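Bifunctional cytochrome P450/NADPH--P450 reductase (Deinococcus aerius, PDB 7F3H) probably hydroxylates organic substrates at a haem iron, as a self-sufficient cytochrome P450 fused to its own NADPH-dependent reductase. Local coordinates at residues Ser273-Phe278 / Asp323-Phe328; Asp316-Ile321 / Leu417-Ile422; Leu436-Lys439 / Thr443-Pro446. One frame throughout, in Å; residues are numbered along the deposited sequence.

Contact 1. Residues Ser273-Phe278 / Asp323-Phe328; sequences SGLLAF and DEALRF
Three donors converge on OE2 of Glu-324: NH2 of Arg-327 at 2.9 Å, NH1 of Arg-381 and the backbone N of Asp-378. OE1 takes NE of Arg-327 at 2.8 Å, so the arginine holds the carboxylate side-on through two nearly straight bonds. The carboxylate lies at the edge of the guanidinium, in its plane, yet both bonds leave the carboxylate plane by about 30°. Glu-324 and Arg-327 form the ExxR motif of the P450 K helix; with Arg-381 they probably make the family's buried glutamate-arginine-arginine cluster.

Helix 317-329 turns Ala-325 and Leu-326 to helix 254-285. Leu-275 meets Leu-326 at about a right angle, its CD1 3.5 Å from CD2 of Leu-326. With CG anti to the backbone N (chi1 168°), Leu-275 carries its branched end over to Leu-326. Ala-325 CB also touches CD1 of Leu-275; so small a side chain lets the helices approach, with the CA atoms of Leu-275 and Leu-326 6.8 Å apart. Leu-326 also lines the haem pocket, touching the porphyrin. Around this junction, helix 144-161 packs on Ser-273 and Leu-276, while strand 444-446 lies against Ala-277 and Phe-278.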
ATOM      1  N   SER A 273       4.721   0.861  -4.540  1.00 28.27           N
ATOM      2  CA  SER A 273       5.448   1.917  -5.229  1.00 30.57           C
ATOM      3  C   SER A 273       5.432   3.192  -4.393  1.00 26.73           C
ATOM      4  O   SER A 273       6.429   3.915  -4.359  1.00 24.58           O
ATOM      5  CB  SER A 273       4.883   2.168  -6.637  1.00 27.22           C
ATOM      6  OG  SER A 273       3.587   2.720  -6.564  1.00 28.71           O
ATOM      7  N   GLY A 274       4.309   3.495  -3.728  1.00 22.88           N
ATOM      8  CA  GLY A 274       4.292   4.609  -2.802  1.00 25.81           C
ATOM      9  C   GLY A 274       5.351   4.493  -1.723  1.00 30.99           C
ATOM     10  O   GLY A 274       6.100   5.443  -1.461  1.00 25.69           O
ATOM     11  N   LEU A 275       5.412   3.324  -1.062  1.00 25.80           N
ATOM     12  CA  LEU A 275       6.419   3.120  -0.026  1.00 24.42           C
ATOM     13  C   LEU A 275       7.807   3.410  -0.584  1.00 23.66           C
ATOM     14  O   LEU A 275       8.626   4.067   0.075  1.00 21.25           O
ATOM     15  CB  LEU A 275       6.329   1.702   0.550  1.00 20.95           C
ATOM     16  CG  LEU A 275       7.500   1.243   1.441  1.00 24.48           C
ATOM     17  CD1 LEU A 275       7.827   2.278   2.504  1.00 19.40           C
ATOM     18  CD2 LEU A 275       7.273  -0.144   2.108  1.00 21.74           C
ATOM     19  N   LEU A 276       8.071   2.940  -1.810  1.00 20.65           N
ATOM     20  CA  LEU A 276       9.404   3.062  -2.388  1.00 26.51           C
ATOM     21  C   LEU A 276       9.741   4.508  -2.748  1.00 26.11           C
ATOM     22  O   LEU A 276      10.846   4.990  -2.459  1.00 22.85           O
ATOM     23  CB  LEU A 276       9.513   2.156  -3.599  1.00 26.33           C
ATOM     24  CG  LEU A 276       9.915   0.735  -3.206  1.00 23.05           C
ATOM     25  CD1 LEU A 276       9.662  -0.168  -4.391  1.00 26.87           C
ATOM     26  CD2 LEU A 276      11.374   0.726  -2.824  1.00 19.20           C
ATOM     27  N   ALA A 277       8.789   5.217  -3.357  1.00 24.72           N
ATOM     28  CA  ALA A 277       8.985   6.628  -3.672  1.00 22.34           C
ATOM     29  C   ALA A 277       9.175   7.460  -2.411  1.00 24.34           C
ATOM     30  O   ALA A 277      10.070   8.317  -2.345  1.00 24.55           O
ATOM     31  CB  ALA A 277       7.797   7.143  -4.464  1.00 23.16           C
ATOM     32  N   PHE A 278       8.360   7.212  -1.390  1.00 23.83           N
ATOM     33  CA  PHE A 278       8.511   7.957  -0.148  1.00 26.60           C
ATOM     34  C   PHE A 278       9.865   7.675   0.482  1.00 24.93           C
ATOM     35  O   PHE A 278      10.488   8.573   1.053  1.00 26.34           O
ATOM     36  CB  PHE A 278       7.381   7.619   0.833  1.00 26.46           C
ATOM     37  CG  PHE A 278       6.137   8.474   0.660  1.00 27.26           C
ATOM     38  CD1 PHE A 278       6.204   9.855   0.765  1.00 28.14           C
ATOM     39  CD2 PHE A 278       4.904   7.893   0.367  1.00 29.10           C
ATOM     40  CE1 PHE A 278       5.067  10.643   0.592  1.00 27.71           C
ATOM     41  CE2 PHE A 278       3.762   8.686   0.189  1.00 29.53           C
ATOM     42  CZ  PHE A 278       3.854  10.060   0.305  1.00 25.29           C
ATOM     43  N   ASP A 323      10.646   0.418   7.715  1.00 26.35           N
ATOM     44  CA  ASP A 323       9.737   0.484   8.859  1.00 24.87           C
ATOM     45  C   ASP A 323       9.438   1.939   9.234  1.00 28.47           C
ATOM     46  O   ASP A 323       8.269   2.337   9.383  1.00 27.59           O
ATOM     47  CB  ASP A 323      10.344  -0.262  10.057  1.00 26.29           C
ATOM     48  CG  ASP A 323      10.371  -1.793   9.883  1.00 30.14           C
ATOM     49  OD1 ASP A 323       9.567  -2.355   9.104  1.00 30.30           O
ATOM     50  OD2 ASP A 323      11.203  -2.448  10.558  1.00 29.31           O
ATOM     51  N   GLU A 324      10.493   2.770   9.340  1.00 24.14           N
ATOM     52  CA  GLU A 324      10.305   4.178   9.693  1.00 26.30           C
ATOM     53  C   GLU A 324       9.672   4.986   8.546  1.00 26.84           C
ATOM     54  O   GLU A 324       8.893   5.923   8.799  1.00 25.19           O
ATOM     55  CB  GLU A 324      11.652   4.776  10.148  1.00 29.47           C
ATOM     56  CG  GLU A 324      11.660   6.237  10.643  1.00 28.65           C
ATOM     57  CD  GLU A 324      10.901   6.508  11.955  1.00 30.26           C
ATOM     58  OE1 GLU A 324      10.100   5.649  12.409  1.00 26.47           O
ATOM     59  OE2 GLU A 324      11.110   7.617  12.520  1.00 26.48           O
ATOM     60  N   ALA A 325       9.969   4.648   7.287  1.00 23.54           N
ATOM     61  CA  ALA A 325       9.304   5.353   6.193  1.00 26.81           C
ATOM     62  C   ALA A 325       7.807   5.103   6.248  1.00 27.83           C
ATOM     63  O   ALA A 325       7.011   6.039   6.121  1.00 26.06           O
ATOM     64  CB  ALA A 325       9.872   4.927   4.839  1.00 23.14           C
ATOM     65  N   LEU A 326       7.412   3.857   6.546  1.00 29.85           N
ATOM     66  CA  LEU A 326       6.000   3.540   6.728  1.00 25.44           C
ATOM     67  C   LEU A 326       5.434   4.229   7.974  1.00 26.03           C
ATOM     68  O   LEU A 326       4.233   4.481   8.046  1.00 29.77           O
ATOM     69  CB  LEU A 326       5.812   2.026   6.806  1.00 24.89           C
ATOM     70  CG  LEU A 326       5.902   1.217   5.502  1.00 30.44           C
ATOM     71  CD1 LEU A 326       5.716  -0.263   5.747  1.00 25.36           C
ATOM     72  CD2 LEU A 326       4.914   1.680   4.431  1.00 25.12           C
ATOM     73  N   ARG A 327       6.263   4.552   8.965  1.00 23.11           N
ATOM     74  CA  ARG A 327       5.712   5.363  10.052  1.00 25.09           C
ATOM     75  C   ARG A 327       5.440   6.805   9.603  1.00 26.63           C
ATOM     76  O   ARG A 327       4.391   7.362   9.927  1.00 30.10           O
ATOM     77  CB  ARG A 327       6.618   5.342  11.287  1.00 25.69           C
ATOM     78  CG  ARG A 327       5.943   5.928  12.529  1.00 25.51           C
ATOM     79  CD  ARG A 327       6.853   5.874  13.736  1.00 26.78           C
ATOM     80  NE  ARG A 327       7.935   6.845  13.618  1.00 33.72           N
ATOM     81  CZ  ARG A 327       7.817   8.135  13.916  1.00 30.73           C
ATOM     82  NH1 ARG A 327       6.656   8.607  14.357  1.00 29.30           N
ATOM     83  NH2 ARG A 327       8.854   8.948  13.743  1.00 32.30           N
ATOM     84  N   PHE A 328       6.370   7.437   8.862  1.00 26.89           N
ATOM     85  CA  PHE A 328       6.104   8.782   8.338  1.00 30.64           C
ATOM     86  C   PHE A 328       5.007   8.805   7.274  1.00 29.69           C
ATOM     87  O   PHE A 328       4.222   9.758   7.236  1.00 34.25           O
ATOM     88  CB  PHE A 328       7.322   9.460   7.689  1.00 32.09           C
ATOM     89  CG  PHE A 328       8.232  10.180   8.627  1.00 33.75           C
ATOM     90  CD1 PHE A 328       8.005  10.179   9.990  1.00 35.71           C
ATOM     91  CD2 PHE A 328       9.152  11.089   8.115  1.00 39.27           C
ATOM     92  CE1 PHE A 328       8.822  10.900  10.852  1.00 36.61           C
ATOM     93  CE2 PHE A 328       9.964  11.846   8.955  1.00 40.32           C
ATOM     94  CZ  PHE A 328       9.797  11.743  10.344  1.00 42.62           C
TER

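Contact 2. Residues Asp316-Ile321 / Leu417-Ile422; sequences DVIPRI and LALLLI
Ile-318 of helix 317-329 meets helix 408-425 at two successive residues, Leu-419 and Leu-420, with no hydrogen bond between the two segments. Leu-417, at the start of its segment, points its CB away from this partner and packs on Met-123 of helix 113-137. Leu-419 then turns toward Ile-318, whose CG2 lies 4.3 Å from CB of Leu-419; the branched end of Leu-419 also reaches Leu-276 and Thr-279 of helix 254-285, which suits a leucine set between two neighbouring helices.

Leu-420 receives the tip of the isoleucine over its backbone: CD1 of Ile-318 is 4.0 Å from N of Leu-420 and 4.4 Å from its CB. Ile-318 can do both because it branches at CB. CG1 stands anti to the carbonyl carbon (chi1 -78°) and the chain then runs extended to CD1, while CG2 takes the other direction, to Leu-419. Helices 317-329 and 408-425 correspond to K and L of the P450 fold, and the L helix belongs to its conserved helical bundle, together with helices D, E and I. Within that bundle Leu-421 touches Leu-124 and Ala-127 of helix 113-137, and Ile-422 follows onto Leu-130.

The start of helix 317-329 is anchored by polar groups away from the leucines. Glu-296 accepts the backbone N-H groups of Asp-316, Val-317 and Ile-318. The Asp-316 side chain makes no capping bond and is instead gripped side-on by Arg-320, with NH2 2.7 Å from OD2 of Asp-316 and NE on OD1; NH1 of the same arginine bridges to Asp-380.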
ATOM      1  N   ASP A 316      19.961  -5.071   7.536  1.00 31.69           N
ATOM      2  CA  ASP A 316      19.507  -4.499   8.808  1.00 31.30           C
ATOM      3  C   ASP A 316      19.073  -3.038   8.686  1.00 33.71           C
ATOM      4  O   ASP A 316      17.962  -2.669   9.107  1.00 31.33           O
ATOM      5  CB  ASP A 316      20.595  -4.574   9.878  1.00 30.28           C
ATOM      6  CG  ASP A 316      20.280  -3.693  11.042  1.00 27.36           C
ATOM      7  OD1 ASP A 316      19.155  -3.810  11.587  1.00 37.81           O
ATOM      8  OD2 ASP A 316      21.101  -2.835  11.370  1.00 27.10           O
ATOM      9  N   VAL A 317      19.952  -2.201   8.117  1.00 30.13           N
ATOM     10  CA  VAL A 317      19.641  -0.786   7.952  1.00 31.68           C
ATOM     11  C   VAL A 317      18.427  -0.602   7.035  1.00 33.07           C
ATOM     12  O   VAL A 317      17.468   0.097   7.380  1.00 28.14           O
ATOM     13  CB  VAL A 317      20.874  -0.043   7.394  1.00 32.29           C
ATOM     14  CG1 VAL A 317      20.521   1.394   6.987  1.00 23.78           C
ATOM     15  CG2 VAL A 317      22.011  -0.066   8.407  1.00 27.95           C
ATOM     16  N   ILE A 318      18.442  -1.245   5.861  1.00 35.74           N
ATOM     17  CA  ILE A 318      17.391  -1.020   4.856  1.00 32.58           C
ATOM     18  C   ILE A 318      16.007  -1.437   5.368  1.00 31.06           C
ATOM     19  O   ILE A 318      15.052  -0.660   5.206  1.00 28.00           O
ATOM     20  CB  ILE A 318      17.783  -1.687   3.538  1.00 30.32           C
ATOM     21  CG1 ILE A 318      18.819  -0.821   2.802  1.00 29.59           C
ATOM     22  CG2 ILE A 318      16.594  -1.983   2.666  1.00 24.98           C
ATOM     23  CD1 ILE A 318      19.303  -1.432   1.488  1.00 32.12           C
ATOM     24  N   PRO A 319      15.823  -2.630   5.972  1.00 29.09           N
ATOM     25  CA  PRO A 319      14.544  -2.916   6.637  1.00 28.33           C
ATOM     26  C   PRO A 319      14.111  -1.843   7.631  1.00 28.50           C
ATOM     27  O   PRO A 319      12.930  -1.481   7.674  1.00 29.06           O
ATOM     28  CB  PRO A 319      14.816  -4.256   7.341  1.00 29.11           C
ATOM     29  CG  PRO A 319      15.883  -4.889   6.565  1.00 28.60           C
ATOM     30  CD  PRO A 319      16.746  -3.781   6.063  1.00 28.62           C
ATOM     31  N   ARG A 320      15.017  -1.348   8.479  1.00 31.37           N
ATOM     32  CA  ARG A 320      14.568  -0.382   9.480  1.00 28.80           C
ATOM     33  C   ARG A 320      14.213   0.955   8.837  1.00 27.84           C
ATOM     34  O   ARG A 320      13.253   1.624   9.262  1.00 30.06           O
ATOM     35  CB  ARG A 320      15.641  -0.242  10.541  1.00 30.15           C
ATOM     36  CG  ARG A 320      15.713  -1.464  11.466  1.00 30.04           C
ATOM     37  CD  ARG A 320      16.662  -1.226  12.639  1.00 25.78           C
ATOM     38  NE  ARG A 320      18.066  -1.245  12.242  1.00 27.70           N
ATOM     39  CZ  ARG A 320      18.937  -0.247  12.424  1.00 31.96           C
ATOM     40  NH1 ARG A 320      18.560   0.903  12.998  1.00 25.30           N
ATOM     41  NH2 ARG A 320      20.206  -0.405  12.035  1.00 25.31           N
ATOM     42  N   ILE A 321      14.916   1.311   7.763  1.00 27.63           N
ATOM     43  CA  ILE A 321      14.527   2.463   6.955  1.00 30.36           C
ATOM     44  C   ILE A 321      13.090   2.321   6.503  1.00 26.33           C
ATOM     45  O   ILE A 321      12.305   3.270   6.585  1.00 23.92           O
ATOM     46  CB  ILE A 321      15.448   2.606   5.727  1.00 28.31           C
ATOM     47  CG1 ILE A 321      16.799   3.185   6.125  1.00 31.56           C
ATOM     48  CG2 ILE A 321      14.768   3.453   4.661  1.00 20.32           C
ATOM     49  CD1 ILE A 321      17.821   3.013   5.044  1.00 32.53           C
ATOM     50  N   LEU A 417      14.804  -5.329  -1.760  1.00 27.48           N
ATOM     51  CA  LEU A 417      15.644  -5.720  -2.898  1.00 25.89           C
ATOM     52  C   LEU A 417      15.865  -4.572  -3.873  1.00 27.09           C
ATOM     53  O   LEU A 417      16.979  -4.373  -4.383  1.00 29.75           O
ATOM     54  CB  LEU A 417      15.008  -6.893  -3.632  1.00 24.22           C
ATOM     55  CG  LEU A 417      15.690  -7.287  -4.930  1.00 27.57           C
ATOM     56  CD1 LEU A 417      17.141  -7.682  -4.698  1.00 27.41           C
ATOM     57  CD2 LEU A 417      14.922  -8.425  -5.550  1.00 29.50           C
ATOM     58  N   ALA A 418      14.791  -3.866  -4.211  1.00 29.14           N
ATOM     59  CA  ALA A 418      14.897  -2.720  -5.104  1.00 27.20           C
ATOM     60  C   ALA A 418      15.900  -1.721  -4.552  1.00 26.56           C
ATOM     61  O   ALA A 418      16.784  -1.246  -5.275  1.00 25.08           O
ATOM     62  CB  ALA A 418      13.524  -2.066  -5.298  1.00 20.83           C
ATOM     63  N   LEU A 419      15.773  -1.401  -3.261  1.00 26.50           N
ATOM     64  CA  LEU A 419      16.646  -0.402  -2.653  1.00 28.72           C
ATOM     65  C   LEU A 419      18.092  -0.877  -2.655  1.00 29.06           C
ATOM     66  O   LEU A 419      19.010  -0.114  -2.981  1.00 24.51           O
ATOM     67  CB  LEU A 419      16.162  -0.115  -1.226  1.00 26.40           C
ATOM     68  CG  LEU A 419      15.033   0.930  -1.128  1.00 33.88           C
ATOM     69  CD1 LEU A 419      14.282   0.982   0.237  1.00 22.47           C
ATOM     70  CD2 LEU A 419      15.588   2.307  -1.480  1.00 24.65           C
ATOM     71  N   LEU A 420      18.300  -2.147  -2.293  1.00 28.11           N
ATOM     72  CA  LEU A 420      19.622  -2.755  -2.311  1.00 29.84           C
ATOM     73  C   LEU A 420      20.287  -2.592  -3.671  1.00 28.41           C
ATOM     74  O   LEU A 420      21.421  -2.105  -3.773  1.00 28.53           O
ATOM     75  CB  LEU A 420      19.486  -4.241  -1.948  1.00 35.67           C
ATOM     76  CG  LEU A 420      20.742  -5.108  -1.943  1.00 30.05           C
ATOM     77  CD1 LEU A 420      21.760  -4.539  -0.961  1.00 27.48           C
ATOM     78  CD2 LEU A 420      20.378  -6.523  -1.611  1.00 29.44           C
ATOM     79  N   LEU A 421      19.574  -2.951  -4.739  1.00 26.14           N
ATOM     80  CA  LEU A 421      20.191  -2.879  -6.056  1.00 26.70           C
ATOM     81  C   LEU A 421      20.414  -1.429  -6.491  1.00 27.20           C
ATOM     82  O   LEU A 421      21.488  -1.082  -7.004  1.00 30.32           O
ATOM     83  CB  LEU A 421      19.325  -3.631  -7.061  1.00 30.35           C
ATOM     84  CG  LEU A 421      19.347  -5.167  -7.065  1.00 30.78           C
ATOM     85  CD1 LEU A 421      18.425  -5.703  -8.175  1.00 31.16           C
ATOM     86  CD2 LEU A 421      20.771  -5.732  -7.203  1.00 23.89           C
ATOM     87  N   ILE A 422      19.434  -0.557  -6.231  1.00 28.27           N
ATOM     88  CA  ILE A 422      19.538   0.851  -6.615  1.00 27.79           C
ATOM     89  C   ILE A 422      20.748   1.493  -5.957  1.00 29.83           C
ATOM     90  O   ILE A 422      21.554   2.166  -6.614  1.00 25.33           O
ATOM     91  CB  ILE A 422      18.236   1.592  -6.255  1.00 27.06           C
ATOM     92  CG1 ILE A 422      17.153   1.226  -7.267  1.00 25.02           C
ATOM     93  CG2 ILE A 422      18.437   3.145  -6.179  1.00 23.00           C
ATOM     94  CD1 ILE A 422      15.788   1.677  -6.846  1.00 26.80           C
TER

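Contact 3. Residues Leu436-Lys439 / Thr443-Pro446; sequences LKVK and TIKP
Lys-439 and Lys-445 face each other as the hydrogen-bonded pair of a short antiparallel hairpin. The backbone bond from N of Lys-439 to O of Lys-445 is 3.0 Å long and nearly straight at 169°, with the donor in the carbonyl plane. In the next pair, Val-438 with Pro-446, the residues are non-hydrogen-bonded; proline, which has no N-H to offer, suits such a position. Three CA-H...O contacts supplement the backbone bonding, among them CA of Val-438 to O of Lys-445 at 3.4 Å and CA of Pro-446 to O of Lys-437 at 3.5 Å.

The charged side chains of the lysine pair run side by side on one face. CG of Lys-445 sits between the backbone N and the carbonyl carbon (chi1 58°), and a final bend brings NZ of Lys-445 back to O of Lys-439 in a weak bond of 3.4 Å. Lys-439 bends at three successive torsions and sends its own NZ to Glu-447 in a salt bridge. The two NZ atoms stay 5.2 Å apart, and the carboxylate probably eases their repulsion.

Apolar contacts use compact side chains. Leu-436 CD1 lies 4.0 Å from CB of Pro-446, and CG1 of Val-438 packs 3.8 Å from CB of Ile-444. Beta-branched valine and isoleucine suit the extended backbone here.

In the P450 fold this corresponds to the hairpin near the C-terminal end of the haem domain, whose turn, as in relatives, probably borders the substrate pocket. Trp-329, ending helix 317-329, covers Leu-436, Val-438 and Ile-444, while helix 254-285 lies against Thr-443, Lys-445 and Pro-446.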
ATOM      1  N   LEU A 436       7.886  18.284  -1.553  1.00 28.66           N
ATOM      2  CA  LEU A 436       6.975  17.153  -1.425  1.00 28.62           C
ATOM      3  C   LEU A 436       5.546  17.592  -1.707  1.00 31.56           C
ATOM      4  O   LEU A 436       5.054  18.545  -1.094  1.00 32.09           O
ATOM      5  CB  LEU A 436       7.096  16.527  -0.034  1.00 28.31           C
ATOM      6  CG  LEU A 436       6.094  15.392   0.239  1.00 28.89           C
ATOM      7  CD1 LEU A 436       6.275  14.231  -0.714  1.00 24.74           C
ATOM      8  CD2 LEU A 436       6.201  14.910   1.660  1.00 25.96           C
ATOM      9  N   LYS A 437       4.923  16.932  -2.691  1.00 32.55           N
ATOM     10  CA  LYS A 437       3.524  17.108  -3.084  1.00 36.11           C
ATOM     11  C   LYS A 437       2.888  15.724  -3.044  1.00 33.64           C
ATOM     12  O   LYS A 437       3.306  14.822  -3.778  1.00 31.40           O
ATOM     13  CB  LYS A 437       3.377  17.752  -4.475  1.00 38.99           C
ATOM     14  CG  LYS A 437       2.098  18.610  -4.652  1.00 44.93           C
ATOM     15  CD  LYS A 437       1.830  19.047  -6.108  1.00 57.52           C
ATOM     16  CE  LYS A 437       2.313  20.497  -6.358  1.00 64.86           C
ATOM     17  NZ  LYS A 437       1.639  21.185  -7.506  1.00 52.32           N
ATOM     18  N   VAL A 438       1.955  15.528  -2.112  1.00 39.04           N
ATOM     19  CA  VAL A 438       1.312  14.239  -1.868  1.00 37.44           C
ATOM     20  C   VAL A 438      -0.050  14.198  -2.561  1.00 36.09           C
ATOM     21  O   VAL A 438      -0.834  15.149  -2.471  1.00 39.02           O
ATOM     22  CB  VAL A 438       1.180  13.983  -0.361  1.00 34.12           C
ATOM     23  CG1 VAL A 438       0.522  12.642  -0.118  1.00 34.30           C
ATOM     24  CG2 VAL A 438       2.547  14.052   0.283  1.00 28.07           C
ATOM     25  N   LYS A 439      -0.315  13.132  -3.306  1.00 36.74           N
ATOM     26  CA  LYS A 439      -1.629  12.933  -3.905  1.00 37.58           C
ATOM     27  C   LYS A 439      -2.286  11.709  -3.276  1.00 35.55           C
ATOM     28  O   LYS A 439      -1.640  10.666  -3.081  1.00 37.16           O
ATOM     29  CB  LYS A 439      -1.545  12.784  -5.438  1.00 45.16           C
ATOM     30  CG  LYS A 439      -2.916  12.607  -6.180  1.00 50.12           C
ATOM     31  CD  LYS A 439      -3.805  13.841  -6.363  1.00 52.42           C
ATOM     32  CE  LYS A 439      -3.217  14.703  -7.494  1.00 55.71           C
ATOM     33  NZ  LYS A 439      -3.330  14.011  -8.839  1.00 57.79           N
ATOM     34  N   THR A 443      -4.467   5.281  -2.348  1.00 29.87           N
ATOM     35  CA  THR A 443      -3.195   5.392  -1.649  1.00 34.21           C
ATOM     36  C   THR A 443      -2.724   6.846  -1.683  1.00 31.95           C
ATOM     37  O   THR A 443      -3.372   7.716  -2.260  1.00 35.13           O
ATOM     38  CB  THR A 443      -2.149   4.480  -2.287  1.00 33.40           C
ATOM     39  OG1 THR A 443      -2.206   4.662  -3.702  1.00 39.30           O
ATOM     40  CG2 THR A 443      -2.438   3.000  -1.967  1.00 32.29           C
ATOM     41  N   ILE A 444      -1.627   7.120  -0.982  1.00 33.85           N
ATOM     42  CA  ILE A 444      -0.929   8.402  -1.044  1.00 33.38           C
ATOM     43  C   ILE A 444       0.425   8.191  -1.667  1.00 33.93           C
ATOM     44  O   ILE A 444       0.997   7.092  -1.655  1.00 35.60           O
ATOM     45  CB  ILE A 444      -0.776   9.144   0.298  1.00 28.33           C
ATOM     46  CG1 ILE A 444      -0.144   8.214   1.322  1.00 29.34           C
ATOM     47  CG2 ILE A 444      -2.056   9.804   0.703  1.00 23.43           C
ATOM     48  CD1 ILE A 444       0.218   8.901   2.613  1.00 27.48           C
ATOM     49  N   LYS A 445       0.918   9.256  -2.256  1.00 30.81           N
ATOM     50  CA  LYS A 445       2.054   9.004  -3.117  1.00 29.86           C
ATOM     51  C   LYS A 445       2.749  10.319  -3.445  1.00 31.54           C
ATOM     52  O   LYS A 445       2.051  11.341  -3.581  1.00 31.40           O
ATOM     53  CB  LYS A 445       1.421   8.222  -4.288  1.00 41.52           C
ATOM     54  CG  LYS A 445       0.249   8.965  -5.061  1.00 45.32           C
ATOM     55  CD  LYS A 445      -0.484   7.908  -5.892  1.00 46.70           C
ATOM     56  CE  LYS A 445      -1.312   8.709  -6.840  1.00 57.61           C
ATOM     57  NZ  LYS A 445      -2.361   9.578  -6.203  1.00 46.64           N
ATOM     58  N   PRO A 446       4.092  10.370  -3.513  1.00 29.74           N
ATOM     59  CA  PRO A 446       4.748  11.614  -3.955  1.00 33.25           C
ATOM     60  C   PRO A 446       4.571  11.807  -5.449  1.00 34.63           C
ATOM     61  O   PRO A 446       4.645  10.849  -6.217  1.00 34.83           O
ATOM     62  CB  PRO A 446       6.224  11.434  -3.560  1.00 32.97           C
ATOM     63  CG  PRO A 446       6.409  10.082  -3.142  1.00 28.83           C
ATOM     64  CD  PRO A 446       5.076   9.379  -3.018  1.00 36.62           C
TER

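Overall arrangement
Contacts 1 and 2 are buried helix packing and share helix 317-329, which meets helix 254-285 in the first and helix 408-425 in the second. Their centres lie about 12 Å apart, and Leu-276 joins them by touching Leu-419. Neither has a hydrogen bond across it; apolar side chains do the packing, with arginine-carboxylate pairs kept on other sides of the shared helix. Contact 3 is only partly buried and relies on backbone bonding, with two partly exposed lysines paired on one face. It abuts contact 1, where Phe-278 and Ala-277 press on Pro-446, but stays about 12 Å from contact 2 at the nearest atoms. Contact 1, reaching the haem through Leu-326, thus touches both others.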